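Local coordinates for geranyltranstransferase (Pseudomonas aeruginosa, PDB 3ZCD), which probably catalyses the condensation of geranyl diphosphate with isopentenyl diphosphate to give farnesyl diphosphate, the precursor of longer isoprenoids, at residues E34-S39 with D115-L120. Sequence-based numbering, arbitrary orientation.
Sequences EAMRYS and DGLQAL
Met36 and Leu117 both set CG anti to their own carbonyl carbon, and the two side chains lie alongside each other, running opposite ways. The Met36 chain then bends at chi3 (69°), which carries its methyl onto the other helix. Leu117 CD2 sits against both ends of this chain: it lies 3.9 Å from Met36 CB and also 3.9 Å from Met36 CE. Met36 CE also meets Leu120 CD2 at 4.1 Å and passes close to the backbone of Gly116, where no side chain intervenes. The other Leu117 methyl, CD1, rests on Ser39 CB at 4.1 Å. The contact joins helices 30-40 and 107-126 of the mainly helical fold of the polyprenyl synthase (terpenoid synthase) family. The segment axes cross at -76° and approach to 10.4 Å. No hydrogen bond links the segments, and all the touching residues are buried. Ser39 OG turns back to Ala35 O at 2.7 Å, tilted from the carbonyl plane, while Ser39 N reaches the same oxygen from the opposite face. Thr101 is a second hydrogen-bond partner of this buried hydroxyl. Tyr79 and Phe22 also pack on Leu117, and Ser151 of the second subunit packs on Met36.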
loop_
_atom_site.group_PDB
_atom_site.type_symbol
_atom_site.label_atom_id
_atom_site.label_comp_id
_atom_site.label_asym_id
_atom_site.label_seq_id
_atom_site.Cartn_x
_atom_site.Cartn_y
_atom_site.Cartn_z
ATOM N N GLU A 34 7.677 2.234 -16.572
ATOM C CA GLU A 34 8.175 1.079 -17.305
ATOM C C GLU A 34 8.609 -0.084 -16.377
ATOM O O GLU A 34 8.324 -1.269 -16.649
ATOM C CB GLU A 34 9.310 1.431 -18.297
ATOM C CG GLU A 34 9.787 0.213 -19.116
ATOM C CD GLU A 34 8.641 -0.648 -19.741
ATOM O OE1 GLU A 34 7.884 -0.063 -20.562
ATOM O OE2 GLU A 34 8.484 -1.893 -19.420
ATOM N N ALA A 35 9.269 0.222 -15.288
ATOM C CA ALA A 35 9.592 -0.784 -14.284
ATOM C C ALA A 35 8.350 -1.406 -13.628
ATOM O O ALA A 35 8.287 -2.571 -13.321
ATOM C CB ALA A 35 10.540 -0.218 -13.238
ATOM N N MET A 36 7.325 -0.577 -13.430
ATOM C CA MET A 36 6.055 -1.070 -12.930
ATOM C C MET A 36 5.403 -2.033 -13.913
ATOM O O MET A 36 4.985 -3.100 -13.545
ATOM C CB MET A 36 5.073 0.094 -12.653
ATOM C CG MET A 36 5.541 0.985 -11.522
ATOM S SD MET A 36 4.537 2.506 -11.479
ATOM C CE MET A 36 2.906 1.922 -10.943
ATOM N N ARG A 37 5.368 -1.655 -15.182
ATOM C CA ARG A 37 4.820 -2.507 -16.227
ATOM C C ARG A 37 5.619 -3.814 -16.358
ATOM O O ARG A 37 5.040 -4.909 -16.479
ATOM C CB ARG A 37 4.832 -1.764 -17.563
ATOM C CG ARG A 37 4.203 -2.525 -18.681
ATOM C CD ARG A 37 4.347 -1.815 -20.030
ATOM N NE ARG A 37 3.350 -0.749 -20.165
ATOM C CZ ARG A 37 2.055 -0.959 -20.407
ATOM N NH1 ARG A 37 1.597 -2.211 -20.568
ATOM N NH2 ARG A 37 1.210 0.072 -20.495
ATOM N N TYR A 38 6.933 -3.654 -16.337
ATOM C CA TYR A 38 7.840 -4.807 -16.442
ATOM C C TYR A 38 7.570 -5.835 -15.366
ATOM O O TYR A 38 7.617 -7.036 -15.573
ATOM C CB TYR A 38 9.292 -4.348 -16.377
ATOM C CG TYR A 38 10.282 -5.494 -16.525
ATOM C CD1 TYR A 38 10.684 -5.895 -17.776
ATOM C CD2 TYR A 38 10.841 -6.132 -15.411
ATOM C CE1 TYR A 38 11.612 -6.898 -17.894
ATOM C CE2 TYR A 38 11.779 -7.180 -15.536
ATOM C CZ TYR A 38 12.126 -7.531 -16.797
ATOM O OH TYR A 38 13.044 -8.575 -16.910
ATOM N N SER A 39 7.265 -5.330 -14.159
ATOM C CA SER A 39 7.033 -6.155 -13.009
ATOM C C SER A 39 5.656 -6.862 -12.973
ATOM O O SER A 39 5.455 -7.743 -12.163
ATOM C CB SER A 39 7.157 -5.282 -11.733
ATOM O OG SER A 39 8.435 -4.661 -11.568
ATOM N N ASP A 115 6.569 -0.370 -4.544
ATOM C CA ASP A 115 5.852 0.524 -3.558
ATOM C C ASP A 115 4.698 1.201 -4.259
ATOM O O ASP A 115 3.583 1.248 -3.662
ATOM C CB ASP A 115 6.805 1.540 -2.999
ATOM C CG ASP A 115 7.753 0.987 -1.935
ATOM O OD1 ASP A 115 7.459 -0.051 -1.394
ATOM O OD2 ASP A 115 8.745 1.671 -1.568
ATOM N N GLY A 116 4.895 1.676 -5.469
ATOM C CA GLY A 116 3.867 2.322 -6.298
ATOM C C GLY A 116 2.770 1.356 -6.699
ATOM O O GLY A 116 1.598 1.718 -6.839
ATOM N N LEU A 117 3.174 0.084 -7.008
ATOM C CA LEU A 117 2.190 -0.953 -7.303
ATOM C C LEU A 117 1.219 -1.180 -6.119
ATOM O O LEU A 117 0.066 -1.469 -6.356
ATOM C CB LEU A 117 2.845 -2.312 -7.686
ATOM C CG LEU A 117 3.582 -2.238 -9.011
ATOM C CD1 LEU A 117 4.324 -3.590 -9.223
ATOM C CD2 LEU A 117 2.765 -1.940 -10.246
ATOM N N GLN A 118 1.764 -1.185 -4.913
ATOM C CA GLN A 118 0.921 -1.390 -3.703
ATOM C C GLN A 118 -0.091 -0.234 -3.621
ATOM O O GLN A 118 -1.286 -0.495 -3.473
ATOM C CB GLN A 118 1.680 -1.532 -2.401
ATOM C CG GLN A 118 0.685 -1.825 -1.289
ATOM C CD GLN A 118 1.182 -2.310 0.052
ATOM O OE1 GLN A 118 0.424 -2.944 0.766
ATOM N NE2 GLN A 118 2.414 -2.019 0.407
ATOM N N ALA A 119 0.401 0.985 -3.718
ATOM C CA ALA A 119 -0.519 2.190 -3.705
ATOM C C ALA A 119 -1.590 2.070 -4.776
ATOM O O ALA A 119 -2.822 2.321 -4.514
ATOM C CB ALA A 119 0.225 3.456 -3.870
ATOM N N LEU A 120 -1.206 1.636 -5.991
ATOM C CA LEU A 120 -2.097 1.512 -7.119
ATOM C C LEU A 120 -3.200 0.466 -6.861
ATOM O O LEU A 120 -4.306 0.631 -7.350
ATOM C CB LEU A 120 -1.276 1.108 -8.373
ATOM C CG LEU A 120 -2.005 1.085 -9.705
ATOM C CD1 LEU A 120 -2.685 2.404 -10.035
ATOM C CD2 LEU A 120 -1.004 0.763 -10.793
#